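Local structure of capsid Protein (Unidentified, 4DMI) at residues Ile101-Val106 and Gln149-Asn154; Leu91-Glu96 and Gln130-Pro135; Tyr85-Asn90 and Val134-Met139; Ile64-Phe69 and Gln160-Gln165. The protein probably builds part of the shell of a bacteriophage as a capsid protein, five copies of which assemble into a pentamer. All blocks are in the same frame, centred on the assembly; numbering follows the deposited sequence.

Contact 1 of 4, residues Ile101-Val106 and Gln149-Asn154; sequences IAVIEV and QARSNN
Ala102-Val106 and Gln149-Ser152 are neighbouring antiparallel strands in the large mixed, mainly antiparallel beta-sheet of this capsid protein, with an axis separation of 4.8 Å. Paired backbone bonds join Val103 to Arg151 and Glu105 to Gln149. Ala102, Ile104, Ala150 and Ser152 share one face of the sheet, where Ile104 CD1 lies 4.1 Å from Ala150 CB and Val159 of strand 158-167 packs against Ala102, Ile104 and Ala150. The other face, formed by Val103, Glu105, Gln149 and Arg151, carries the charged group. Glu105 was modelled in two conformations, so its carboxylate bonds hold for one of them. In that conformer OE2 takes two donors on different sides: Arg151 NE reaches it on the syn side at 2.9 Å, as a salt bridge, while Gln149 NE2 comes from the anti side at 2.6 Å. Arg151 leaves the backbone with CG anti to N (chi1 180°) and bends at chi3, which sets the guanidinium edge against the carboxylate, the two planes 27° apart. A second, weak bond runs from Arg151 NH2 to Glu105 OE1. Where the strand pairing gives out, Asn153 takes over with both backbone and side chain: its N bonds Ile101 O, and its OD1 accepts the N-H of Ile101 at 2.7 Å, the donor standing well above the plane of the amide carbonyl.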
loop_
_atom_site.group_PDB
_atom_site.type_symbol
_atom_site.label_atom_id
_atom_site.label_comp_id
_atom_site.label_asym_id
_atom_site.label_seq_id
_atom_site.Cartn_x
_atom_site.Cartn_y
_atom_site.Cartn_z
ATOM N N ILE B 101 -29.638 -8.788 2.163
ATOM C CA ILE B 101 -28.587 -8.023 2.826
ATOM C C ILE B 101 -27.469 -8.928 3.315
ATOM O O ILE B 101 -27.730 -9.927 3.980
ATOM C CB ILE B 101 -29.171 -7.285 4.039
ATOM C CG1 ILE B 101 -30.259 -6.313 3.578
ATOM C CG2 ILE B 101 -28.071 -6.579 4.835
ATOM C CD1 ILE B 101 -31.008 -5.630 4.724
ATOM N N ALA B 102 -26.229 -8.573 2.982
ATOM C CA ALA B 102 -25.035 -9.250 3.481
ATOM C C ALA B 102 -24.022 -8.180 3.844
ATOM O O ALA B 102 -23.507 -7.478 2.963
ATOM C CB ALA B 102 -24.472 -10.174 2.428
ATOM N N VAL B 103 -23.762 -8.020 5.136
ATOM C CA VAL B 103 -22.953 -6.900 5.604
ATOM C C VAL B 103 -21.976 -7.278 6.697
ATOM O O VAL B 103 -22.142 -8.298 7.387
ATOM C CB VAL B 103 -23.829 -5.734 6.143
ATOM C CG1 VAL B 103 -24.694 -5.130 5.035
ATOM C CG2 VAL B 103 -24.693 -6.190 7.319
ATOM N N ILE B 104 -20.946 -6.453 6.843
ATOM C CA ILE B 104 -20.151 -6.413 8.064
ATOM C C ILE B 104 -20.605 -5.170 8.794
ATOM O O ILE B 104 -20.711 -4.095 8.209
ATOM C CB ILE B 104 -18.647 -6.276 7.758
ATOM C CG1 ILE B 104 -18.134 -7.538 7.050
ATOM C CG2 ILE B 104 -17.852 -6.020 9.041
ATOM C CD1 ILE B 104 -17.963 -8.770 7.977
ATOM N N GLU B 105 -20.890 -5.297 10.096
ATOM C CA GLU B 105 -21.303 -4.135 10.875
ATOM C C GLU B 105 -20.786 -4.160 12.303
ATOM O O GLU B 105 -20.511 -5.217 12.878
ATOM C CB GLU B 105 -22.828 -3.985 10.872
ATOM C CG GLU B 105 -23.561 -5.141 11.524
ATOM C CD GLU B 105 -25.028 -5.172 11.158
ATOM O OE1 GLU B 105 -25.424 -4.372 10.286
ATOM O OE2 GLU B 105 -25.778 -5.989 11.747
ATOM N N VAL B 106 -20.666 -2.963 12.878
ATOM C CA VAL B 106 -20.267 -2.815 14.270
ATOM C C VAL B 106 -21.445 -2.196 15.018
ATOM O O VAL B 106 -22.168 -1.369 14.469
ATOM C CB VAL B 106 -18.970 -1.981 14.419
ATOM C CG1 VAL B 106 -19.107 -0.605 13.781
ATOM C CG2 VAL B 106 -18.569 -1.862 15.885
ATOM N N GLN B 149 -19.723 -7.851 13.768
ATOM C CA GLN B 149 -20.512 -8.996 13.306
ATOM C C GLN B 149 -20.700 -9.056 11.793
ATOM O O GLN B 149 -20.561 -8.059 11.083
ATOM C CB GLN B 149 -21.878 -9.012 14.020
ATOM C CG GLN B 149 -22.771 -7.832 13.635
ATOM C CD GLN B 149 -24.010 -7.687 14.515
ATOM O OE1 GLN B 149 -24.069 -8.205 15.631
ATOM N NE2 GLN B 149 -25.014 -6.985 14.000
ATOM N N ALA B 150 -20.990 -10.257 11.311
ATOM C CA ALA B 150 -21.361 -10.486 9.919
ATOM C C ALA B 150 -22.838 -10.833 9.935
ATOM O O ALA B 150 -23.288 -11.633 10.760
ATOM C CB ALA B 150 -20.563 -11.629 9.359
ATOM N N ARG B 151 -23.601 -10.250 9.028
ATOM C CA ARG B 151 -25.029 -10.516 8.990
ATOM C C ARG B 151 -25.525 -10.719 7.565
ATOM O O ARG B 151 -25.264 -9.896 6.680
ATOM C CB ARG B 151 -25.797 -9.371 9.658
ATOM C CG ARG B 151 -27.305 -9.560 9.656
ATOM C CD ARG B 151 -27.991 -8.518 10.525
ATOM N NE ARG B 151 -27.796 -7.159 10.021
ATOM C CZ ARG B 151 -28.624 -6.549 9.179
ATOM N NH1 ARG B 151 -29.708 -7.173 8.732
ATOM N NH2 ARG B 151 -28.371 -5.312 8.787
ATOM N N SER B 152 -26.223 -11.829 7.351
ATOM C CA SER B 152 -26.963 -12.097 6.124
ATOM C C SER B 152 -28.416 -12.326 6.495
ATOM O O SER B 152 -28.707 -13.106 7.413
ATOM C CB SER B 152 -26.429 -13.350 5.436
ATOM O OG SER B 152 -27.429 -13.907 4.590
ATOM N N ASN B 153 -29.340 -11.655 5.812
ATOM C CA ASN B 153 -30.757 -11.767 6.180
ATOM C C ASN B 153 -31.531 -12.741 5.308
ATOM O O ASN B 153 -32.759 -12.811 5.387
ATOM C CB ASN B 153 -31.442 -10.396 6.140
ATOM C CG ASN B 153 -31.725 -9.925 4.721
ATOM O OD1 ASN B 153 -31.150 -10.432 3.756
ATOM N ND2 ASN B 153 -32.623 -8.956 4.590
ATOM N N ASN B 154 -30.812 -13.493 4.484
ATOM C CA ASN B 154 -31.427 -14.281 3.416
ATOM C C ASN B 154 -30.534 -15.447 3.012
ATOM O O ASN B 154 -29.310 -15.296 2.933
ATOM C CB ASN B 154 -31.666 -13.370 2.203
ATOM C CG ASN B 154 -32.538 -14.013 1.138
ATOM O OD1 ASN B 154 -32.109 -14.923 0.428
ATOM N ND2 ASN B 154 -33.763 -13.520 1.005
#

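Contact 2 of 4, residues Leu91-Glu96 and Gln130-Pro135; sequences LSSRDE and QSVPVP
Leu91 and Val134 form an antiparallel hydrogen-bonded pair, with Val134 N to Leu91 O at 2.8 Å and Leu91 N to Val134 O at 2.9 Å. One residue past the neighbouring Ser92-Pro133 pair, the backbone of Ser93 still gives its N-H to Val132 O at 3.0 Å. The return bond is made by a side chain instead: Val132 N donates to Ser93 OG at 2.9 Å in a nearly straight bond (166°), because chi1 of 80° brings the hydroxyl across to segment 130-135. Ser131 OG in turn donates to Ser93 O at 2.8 Å, and also accepts from Ser122 N of a neighbouring subunit, which puts this buried hydroxyl at the subunit interface. A water joins Ser93 OG to Gln130 O, with 2.8 Å to each. Apolar contact is modest: Val134 CG2 touches Ser93 CB at 3.5 Å, and the CB atoms of Leu91 and Val134 meet alongside each other on the same face of the sheet. Neighbouring subunits border the ladder as well, with Pro133 packed on Val132 of one and Val132 on Pro133 of another. Regular antiparallel pairing thus passes into serine-mediated bonding, an irregular end to a two-stranded ladder where subunits of the pentamer meet.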
loop_
_atom_site.group_PDB
_atom_site.type_symbol
_atom_site.label_atom_id
_atom_site.label_comp_id
_atom_site.label_asym_id
_atom_site.label_seq_id
_atom_site.Cartn_x
_atom_site.Cartn_y
_atom_site.Cartn_z
ATOM N N LEU B 91 -18.523 -10.093 0.315
ATOM C CA LEU B 91 -19.976 -10.162 0.407
ATOM C C LEU B 91 -20.536 -10.556 -0.944
ATOM O O LEU B 91 -19.963 -10.227 -1.990
ATOM C CB LEU B 91 -20.538 -8.775 0.729
ATOM C CG LEU B 91 -19.854 -7.948 1.816
ATOM C CD1 LEU B 91 -20.398 -6.519 1.797
ATOM C CD2 LEU B 91 -20.086 -8.598 3.179
ATOM N N SER B 92 -21.697 -11.194 -0.954
ATOM C CA SER B 92 -22.425 -11.428 -2.199
ATOM C C SER B 92 -23.059 -10.148 -2.724
ATOM O O SER B 92 -23.994 -9.642 -2.109
ATOM C CB SER B 92 -23.581 -12.403 -1.946
ATOM O OG SER B 92 -23.144 -13.648 -1.417
ATOM N N SER B 93 -22.616 -9.639 -3.873
ATOM C CA SER B 93 -23.271 -8.433 -4.384
ATOM C C SER B 93 -24.718 -8.677 -4.753
ATOM O O SER B 93 -25.104 -9.762 -5.202
ATOM C CB SER B 93 -22.533 -7.818 -5.584
ATOM O OG SER B 93 -22.831 -8.512 -6.795
ATOM N N ARG B 94 -25.542 -7.640 -4.544
ATOM C CA ARG B 94 -26.913 -7.641 -5.029
ATOM C C ARG B 94 -27.236 -6.265 -5.596
ATOM O O ARG B 94 -26.503 -5.293 -5.362
ATOM C CB ARG B 94 -27.908 -7.996 -3.913
ATOM C CG ARG B 94 -27.750 -9.395 -3.321
ATOM C CD ARG B 94 -28.146 -10.491 -4.312
ATOM N NE ARG B 94 -29.567 -10.422 -4.648
ATOM C CZ ARG B 94 -30.410 -11.443 -4.563
ATOM N NH1 ARG B 94 -29.983 -12.630 -4.152
ATOM N NH2 ARG B 94 -31.683 -11.276 -4.886
ATOM N N ASP B 95 -28.331 -6.199 -6.346
ATOM C CA ASP B 95 -28.903 -4.941 -6.826
ATOM C C ASP B 95 -29.158 -3.996 -5.657
ATOM O O ASP B 95 -29.482 -4.435 -4.561
ATOM C CB ASP B 95 -30.229 -5.248 -7.529
ATOM C CG ASP B 95 -30.807 -4.057 -8.265
ATOM O OD1 ASP B 95 -30.878 -2.948 -7.696
ATOM O OD2 ASP B 95 -31.216 -4.245 -9.429
ATOM N N GLU B 96 -29.023 -2.696 -5.892
ATOM C CA GLU B 96 -29.250 -1.719 -4.827
ATOM C C GLU B 96 -30.683 -1.744 -4.289
ATOM O O GLU B 96 -30.922 -1.354 -3.143
ATOM C CB GLU B 96 -28.842 -0.311 -5.266
ATOM C CG GLU B 96 -29.595 0.220 -6.465
ATOM C CD GLU B 96 -30.933 0.847 -6.103
ATOM O OE1 GLU B 96 -31.827 0.900 -6.979
ATOM O OE2 GLU B 96 -31.101 1.287 -4.940
ATOM N N GLN B 130 -26.346 -10.266 -12.670
ATOM C CA GLN B 130 -25.151 -10.983 -12.257
ATOM C C GLN B 130 -24.590 -10.395 -10.983
ATOM O O GLN B 130 -24.751 -9.201 -10.704
ATOM C CB GLN B 130 -24.089 -10.956 -13.354
ATOM C CG GLN B 130 -24.539 -11.610 -14.667
ATOM C CD GLN B 130 -24.789 -13.100 -14.523
ATOM O OE1 GLN B 130 -24.107 -13.785 -13.752
ATOM N NE2 GLN B 130 -25.785 -13.604 -15.242
ATOM N N SER B 131 -23.931 -11.258 -10.216
ATOM C CA SER B 131 -23.350 -10.913 -8.934
ATOM C C SER B 131 -21.855 -11.231 -8.903
ATOM O O SER B 131 -21.383 -12.181 -9.545
ATOM C CB SER B 131 -24.090 -11.697 -7.842
ATOM O OG SER B 131 -23.492 -11.594 -6.555
ATOM N N VAL B 132 -21.121 -10.416 -8.148
ATOM C CA VAL B 132 -19.682 -10.560 -7.939
ATOM C C VAL B 132 -19.400 -10.456 -6.447
ATOM O O VAL B 132 -20.218 -9.919 -5.688
ATOM C CB VAL B 132 -18.878 -9.463 -8.690
ATOM C CG1 VAL B 132 -19.009 -9.646 -10.195
ATOM C CG2 VAL B 132 -19.330 -8.049 -8.265
ATOM N N PRO B 133 -18.245 -10.968 -5.998
ATOM C CA PRO B 133 -17.859 -10.674 -4.616
ATOM C C PRO B 133 -17.626 -9.175 -4.410
ATOM O O PRO B 133 -17.136 -8.481 -5.317
ATOM C CB PRO B 133 -16.524 -11.423 -4.456
ATOM C CG PRO B 133 -15.990 -11.594 -5.869
ATOM C CD PRO B 133 -17.232 -11.769 -6.712
ATOM N N VAL B 134 -18.009 -8.674 -3.242
ATOM C CA VAL B 134 -17.675 -7.308 -2.850
ATOM C C VAL B 134 -16.643 -7.411 -1.734
ATOM O O VAL B 134 -16.958 -7.811 -0.613
ATOM C CB VAL B 134 -18.906 -6.552 -2.335
ATOM C CG1 VAL B 134 -18.551 -5.091 -2.016
ATOM C CG2 VAL B 134 -20.052 -6.620 -3.348
ATOM N N PRO B 135 -15.386 -7.094 -2.039
ATOM C CA PRO B 135 -14.359 -7.309 -1.010
ATOM C C PRO B 135 -14.322 -6.248 0.076
ATOM O O PRO B 135 -14.726 -5.092 -0.107
ATOM C CB PRO B 135 -13.050 -7.288 -1.815
ATOM C CG PRO B 135 -13.385 -6.442 -3.049
ATOM C CD PRO B 135 -14.819 -6.783 -3.361
HETATM O O HOH W 1 -25.360 -8.390 -8.059
#

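Contact 3 of 4, residues Tyr85-Asn90 and Val134-Met139; sequences YKVVGN and VPFDLM
Phe136 lays its ring across Gly89 on the facing strand, and of all the residues in the contact it has the most surface buried. With chi1 near +56° the ring turns back over the neighbouring strand. Gly89 CA lies 3.9 Å from the ring centroid and 25° off the normal, a CH-pi contact over the face, and the peptide continues beneath it so that Gly89 C stands 3.4 Å from the ring plane near its rim. The ring thus lies directly on the glycine backbone, with no side chain between them. Such a glycine facing an aromatic residue at a hydrogen-bonded antiparallel pair is the known "aromatic rescue" of glycine in beta-sheets; here Gly89 and Phe136 also exchange two backbone bonds. The strands, 85-90 and 134-139, run almost exactly antiparallel at 177° within the large sheet, strand 158-167 flanking 85-90 on its far side. Val87 lies on the same face as the ring. In its modelled conformer, its CG2 meets Phe136 CE1 obliquely at 3.8 Å, while CG1 runs alongside Leu138 CB at 3.7 Å. Asn90 occupies the opposite face, and its OD1 rests 3.2 Å from Pro135 CA and 3.4 Å from Pro135 CB. Farther along that face, a water accepts from Lys86 NZ and donates to Asp137 OD2 at 2.9 Å.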
loop_
_atom_site.group_PDB
_atom_site.type_symbol
_atom_site.label_atom_id
_atom_site.label_comp_id
_atom_site.label_asym_id
_atom_site.label_seq_id
_atom_site.Cartn_x
_atom_site.Cartn_y
_atom_site.Cartn_z
ATOM N N TYR B 85 -8.862 -5.459 15.535
ATOM C CA TYR B 85 -9.106 -6.645 14.727
ATOM C C TYR B 85 -8.949 -6.352 13.253
ATOM O O TYR B 85 -9.482 -5.364 12.750
ATOM C CB TYR B 85 -10.524 -7.172 14.981
ATOM C CG TYR B 85 -10.771 -7.610 16.408
ATOM C CD1 TYR B 85 -11.165 -6.688 17.374
ATOM C CD2 TYR B 85 -10.606 -8.933 16.791
ATOM C CE1 TYR B 85 -11.396 -7.076 18.688
ATOM C CE2 TYR B 85 -10.832 -9.332 18.113
ATOM C CZ TYR B 85 -11.224 -8.395 19.046
ATOM O OH TYR B 85 -11.460 -8.759 20.352
ATOM N N LYS B 86 -8.227 -7.219 12.548
ATOM C CA LYS B 86 -8.182 -7.172 11.093
ATOM C C LYS B 86 -9.272 -8.109 10.607
ATOM O O LYS B 86 -9.410 -9.218 11.093
ATOM C CB LYS B 86 -6.821 -7.638 10.582
ATOM C CG LYS B 86 -6.795 -7.922 9.084
ATOM C CD LYS B 86 -5.386 -8.299 8.626
ATOM C CE LYS B 86 -5.331 -8.417 7.114
ATOM N NZ LYS B 86 -3.941 -8.523 6.604
ATOM N N VAL B 87 -10.101 -7.644 9.662
ATOM C CA VAL B 87 -11.169 -8.473 9.115
ATOM C C VAL B 87 -11.227 -8.304 7.602
ATOM O O VAL B 87 -11.326 -7.187 7.088
ATOM C CB VAL B 87 -12.542 -8.159 9.782
ATOM C CG1 VAL B 87 -12.875 -6.679 9.702
ATOM C CG2 VAL B 87 -13.640 -8.994 9.158
ATOM N N VAL B 88 -11.113 -9.422 6.895
ATOM C CA VAL B 88 -11.009 -9.415 5.445
ATOM C C VAL B 88 -11.898 -10.491 4.857
ATOM O O VAL B 88 -12.074 -11.560 5.433
ATOM C CB VAL B 88 -9.559 -9.641 4.980
ATOM C CG1 VAL B 88 -8.676 -8.534 5.449
ATOM C CG2 VAL B 88 -9.022 -10.947 5.497
ATOM N N GLY B 89 -12.461 -10.213 3.693
ATOM C CA GLY B 89 -13.382 -11.157 3.092
ATOM C C GLY B 89 -14.220 -10.573 1.987
ATOM O O GLY B 89 -13.814 -9.593 1.362
ATOM N N ASN B 90 -15.371 -11.194 1.740
ATOM C CA ASN B 90 -16.254 -10.800 0.635
ATOM C C ASN B 90 -17.719 -10.895 1.005
ATOM O O ASN B 90 -18.116 -11.679 1.883
ATOM C CB ASN B 90 -16.017 -11.665 -0.615
ATOM C CG ASN B 90 -14.672 -11.414 -1.264
ATOM O OD1 ASN B 90 -14.458 -10.391 -1.914
ATOM N ND2 ASN B 90 -13.747 -12.362 -1.092
ATOM N N VAL B 134 -18.009 -8.674 -3.242
ATOM C CA VAL B 134 -17.675 -7.308 -2.850
ATOM C C VAL B 134 -16.643 -7.411 -1.734
ATOM O O VAL B 134 -16.958 -7.811 -0.613
ATOM C CB VAL B 134 -18.906 -6.552 -2.335
ATOM C CG1 VAL B 134 -18.551 -5.091 -2.016
ATOM C CG2 VAL B 134 -20.052 -6.620 -3.348
ATOM N N PRO B 135 -15.386 -7.094 -2.039
ATOM C CA PRO B 135 -14.359 -7.309 -1.010
ATOM C C PRO B 135 -14.322 -6.248 0.076
ATOM O O PRO B 135 -14.726 -5.092 -0.107
ATOM C CB PRO B 135 -13.050 -7.288 -1.815
ATOM C CG PRO B 135 -13.385 -6.442 -3.049
ATOM C CD PRO B 135 -14.819 -6.783 -3.361
ATOM N N PHE B 136 -13.839 -6.665 1.239
ATOM C CA PHE B 136 -13.538 -5.724 2.312
ATOM C C PHE B 136 -12.237 -6.132 2.985
ATOM O O PHE B 136 -11.871 -7.319 2.994
ATOM C CB PHE B 136 -14.694 -5.617 3.330
ATOM C CG PHE B 136 -15.095 -6.939 3.927
ATOM C CD1 PHE B 136 -14.410 -7.462 5.017
ATOM C CD2 PHE B 136 -16.136 -7.678 3.369
ATOM C CE1 PHE B 136 -14.769 -8.701 5.551
ATOM C CE2 PHE B 136 -16.504 -8.911 3.898
ATOM C CZ PHE B 136 -15.816 -9.422 4.987
ATOM N N ASP B 137 -11.538 -5.147 3.544
ATOM C CA ASP B 137 -10.279 -5.359 4.253
ATOM C C ASP B 137 -10.161 -4.208 5.249
ATOM O O ASP B 137 -9.752 -3.095 4.898
ATOM C CB ASP B 137 -9.099 -5.397 3.264
ATOM C CG ASP B 137 -7.783 -5.794 3.915
ATOM O OD1 ASP B 137 -7.650 -5.684 5.153
ATOM O OD2 ASP B 137 -6.871 -6.221 3.178
ATOM N N LEU B 138 -10.543 -4.494 6.490
ATOM C CA LEU B 138 -10.780 -3.482 7.504
ATOM C C LEU B 138 -9.920 -3.693 8.740
ATOM O O LEU B 138 -9.587 -4.827 9.104
ATOM C CB LEU B 138 -12.248 -3.539 7.931
ATOM C CG LEU B 138 -13.299 -3.222 6.870
ATOM C CD1 LEU B 138 -14.623 -3.891 7.199
ATOM C CD2 LEU B 138 -13.492 -1.725 6.833
ATOM N N MET B 139 -9.550 -2.586 9.369
ATOM C CA MET B 139 -9.048 -2.608 10.728
ATOM C C MET B 139 -10.094 -1.952 11.603
ATOM O O MET B 139 -10.473 -0.780 11.392
ATOM C CB MET B 139 -7.727 -1.851 10.855
ATOM C CG MET B 139 -7.131 -1.835 12.273
ATOM S SD MET B 139 -6.502 -3.446 12.812
ATOM C CE MET B 139 -5.851 -4.013 11.237
HETATM O O HOH W 2 -5.092 -8.395 3.754
#

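Contact 4 of 4, residues Ile64-Phe69 and Gln160-Gln165; sequences INTIDF and QGIARQ
Ile67-Phe69 and Gln160-Gln165 pair as antiparallel strands of the same large sheet, the N-to-C directions 162° apart. Backbone bonds come in two pairs. Ile67 N reaches Ala163 O at 2.7 Å and Ala163 N returns to Ile67 O with a more bent geometry, while Phe69 and Gly161 bond in both directions. Aromatic contact centres on this second pair, another glycine covered by a cross-strand phenylalanine: Gly161 CA sits 3.9 Å from the centroid of the Phe69 ring, over its face. Among the apolar contacts, the CG2 methyls of Thr66 and Ile162 touch at 3.7 Å, and Ile67 CB stands 4.2 Å from Ala163 CB on the face that also carries Phe69. Beyond the ladder a water links the backbone atoms Asn65 O and Gln165 N, and polar side chains meet. Asn65 brings ND2 over one face of the Arg164 guanidinium, 3.3 Å above its plane and toward the rim, the amide inclined by 37°. That amide is held by Thr62 and Ala60, and Arg164 NH1 bonds Ala60 O too. Bent at chi3, Arg164 curls back beside its own strand, and NE and NH2 grip Gln165 O side-on, at 3.1 Å from NE and 2.9 Å from NH2.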
loop_
_atom_site.group_PDB
_atom_site.type_symbol
_atom_site.label_atom_id
_atom_site.label_comp_id
_atom_site.label_asym_id
_atom_site.label_seq_id
_atom_site.Cartn_x
_atom_site.Cartn_y
_atom_site.Cartn_z
ATOM N N ILE B 64 -4.711 -21.445 14.670
ATOM C CA ILE B 64 -5.183 -21.159 16.019
ATOM C C ILE B 64 -5.830 -19.783 16.162
ATOM O O ILE B 64 -6.843 -19.648 16.860
ATOM C CB ILE B 64 -4.063 -21.396 17.060
ATOM C CG1 ILE B 64 -3.943 -22.901 17.327
ATOM C CG2 ILE B 64 -4.329 -20.645 18.356
ATOM C CD1 ILE B 64 -2.709 -23.305 18.093
ATOM N N ASN B 65 -5.274 -18.764 15.505
ATOM C CA ASN B 65 -5.761 -17.392 15.714
ATOM C C ASN B 65 -6.882 -16.904 14.785
ATOM O O ASN B 65 -7.468 -15.848 15.012
ATOM C CB ASN B 65 -4.594 -16.372 15.783
ATOM C CG ASN B 65 -4.020 -15.981 14.405
ATOM O OD1 ASN B 65 -4.640 -16.172 13.370
ATOM N ND2 ASN B 65 -2.814 -15.416 14.420
ATOM N N THR B 66 -7.199 -17.679 13.758
ATOM C CA THR B 66 -8.107 -17.192 12.717
ATOM C C THR B 66 -9.562 -17.349 13.123
ATOM O O THR B 66 -9.993 -18.430 13.548
ATOM C CB THR B 66 -7.875 -17.965 11.415
ATOM O OG1 THR B 66 -6.607 -17.585 10.869
ATOM C CG2 THR B 66 -8.955 -17.646 10.385
ATOM N N ILE B 67 -10.304 -16.251 13.023
ATOM C CA ILE B 67 -11.741 -16.261 13.232
ATOM C C ILE B 67 -12.354 -16.387 11.852
ATOM O O ILE B 67 -12.523 -15.388 11.142
ATOM C CB ILE B 67 -12.212 -14.946 13.875
ATOM C CG1 ILE B 67 -11.456 -14.678 15.184
ATOM C CG2 ILE B 67 -13.702 -15.020 14.172
ATOM C CD1 ILE B 67 -11.613 -13.249 15.681
ATOM N N ASP B 68 -12.657 -17.619 11.452
ATOM C CA ASP B 68 -13.228 -17.875 10.137
ATOM C C ASP B 68 -14.748 -17.768 10.179
ATOM O O ASP B 68 -15.387 -18.208 11.140
ATOM C CB ASP B 68 -12.802 -19.255 9.625
ATOM C CG ASP B 68 -13.190 -20.387 10.569
ATOM O OD1 ASP B 68 -12.884 -20.323 11.776
ATOM O OD2 ASP B 68 -13.810 -21.369 10.098
ATOM N N PHE B 69 -15.337 -17.171 9.152
ATOM C CA PHE B 69 -16.793 -17.054 9.097
ATOM C C PHE B 69 -17.332 -17.263 7.677
ATOM O O PHE B 69 -16.668 -16.952 6.685
ATOM C CB PHE B 69 -17.303 -15.732 9.717
ATOM C CG PHE B 69 -16.623 -14.499 9.179
ATOM C CD1 PHE B 69 -15.438 -14.040 9.749
ATOM C CD2 PHE B 69 -17.151 -13.820 8.092
ATOM C CE1 PHE B 69 -14.793 -12.914 9.248
ATOM C CE2 PHE B 69 -16.524 -12.678 7.585
ATOM C CZ PHE B 69 -15.340 -12.231 8.155
ATOM N N GLN B 160 -18.432 -13.883 3.896
ATOM C CA GLN B 160 -17.352 -14.860 4.087
ATOM C C GLN B 160 -16.034 -14.162 4.344
ATOM O O GLN B 160 -15.741 -13.132 3.748
ATOM C CB GLN B 160 -17.223 -15.769 2.860
ATOM C CG GLN B 160 -18.471 -16.590 2.599
ATOM C CD GLN B 160 -18.379 -17.439 1.351
ATOM O OE1 GLN B 160 -17.660 -17.103 0.405
ATOM N NE2 GLN B 160 -19.111 -18.541 1.337
ATOM N N GLY B 161 -15.220 -14.717 5.228
ATOM C CA GLY B 161 -13.918 -14.130 5.440
ATOM C C GLY B 161 -13.198 -14.644 6.656
ATOM O O GLY B 161 -13.562 -15.686 7.215
ATOM N N ILE B 162 -12.161 -13.910 7.047
ATOM C CA ILE B 162 -11.367 -14.249 8.216
ATOM C C ILE B 162 -11.069 -12.987 9.002
ATOM O O ILE B 162 -11.039 -11.881 8.453
ATOM C CB ILE B 162 -10.048 -14.963 7.822
ATOM C CG1 ILE B 162 -9.249 -14.132 6.815
ATOM C CG2 ILE B 162 -10.330 -16.328 7.213
ATOM C CD1 ILE B 162 -7.928 -14.777 6.393
ATOM N N ALA B 163 -10.842 -13.152 10.295
ATOM C CA ALA B 163 -10.416 -12.049 11.130
ATOM C C ALA B 163 -9.446 -12.552 12.171
ATOM O O ALA B 163 -9.366 -13.749 12.437
ATOM C CB ALA B 163 -11.626 -11.370 11.817
ATOM N N ARG B 164 -8.692 -11.639 12.761
ATOM C CA ARG B 164 -7.916 -11.967 13.954
ATOM C C ARG B 164 -7.661 -10.740 14.792
ATOM O O ARG B 164 -7.721 -9.607 14.303
ATOM C CB ARG B 164 -6.588 -12.674 13.617
ATOM C CG ARG B 164 -5.577 -11.831 12.838
ATOM C CD ARG B 164 -4.146 -12.362 13.077
ATOM N NE ARG B 164 -3.665 -11.877 14.371
ATOM C CZ ARG B 164 -2.389 -11.722 14.699
ATOM N NH1 ARG B 164 -1.420 -12.097 13.848
ATOM N NH2 ARG B 164 -2.079 -11.206 15.882
ATOM N N GLN B 165 -7.382 -10.975 16.062
ATOM C CA GLN B 165 -7.048 -9.880 16.958
ATOM C C GLN B 165 -5.583 -9.518 16.734
ATOM O O GLN B 165 -4.692 -10.369 16.886
ATOM C CB GLN B 165 -7.297 -10.236 18.419
ATOM C CG GLN B 165 -7.403 -8.964 19.273
ATOM C CD GLN B 165 -7.593 -9.221 20.748
ATOM O OE1 GLN B 165 -7.910 -10.332 21.172
ATOM N NE2 GLN B 165 -7.385 -8.181 21.548
HETATM O O HOH W 3 -7.386 -13.820 16.898
#

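From the N terminus, segment 64-69 comes first and waits for the last, 160-165, so contact 4 closes the longest loop and encloses the other three. Strand 83-95 then supplies 85-90 and 91-96, which meet strand 133-142 in contacts 3 and 2; these share Val134 and Pro135 and form successive parts of one ladder. Segment 101-106 lies inside their loops but pairs with 149-154 beyond them, so contact 1 crosses both. Strand 83-95 also neighbours 158-167, joining contact 3 to contact 4 through backbone bonds. Contact 1 packs across onto these strands: Ile104 touches Phe136 and Phe69, and Leu91 reaches Ala102 and Val103.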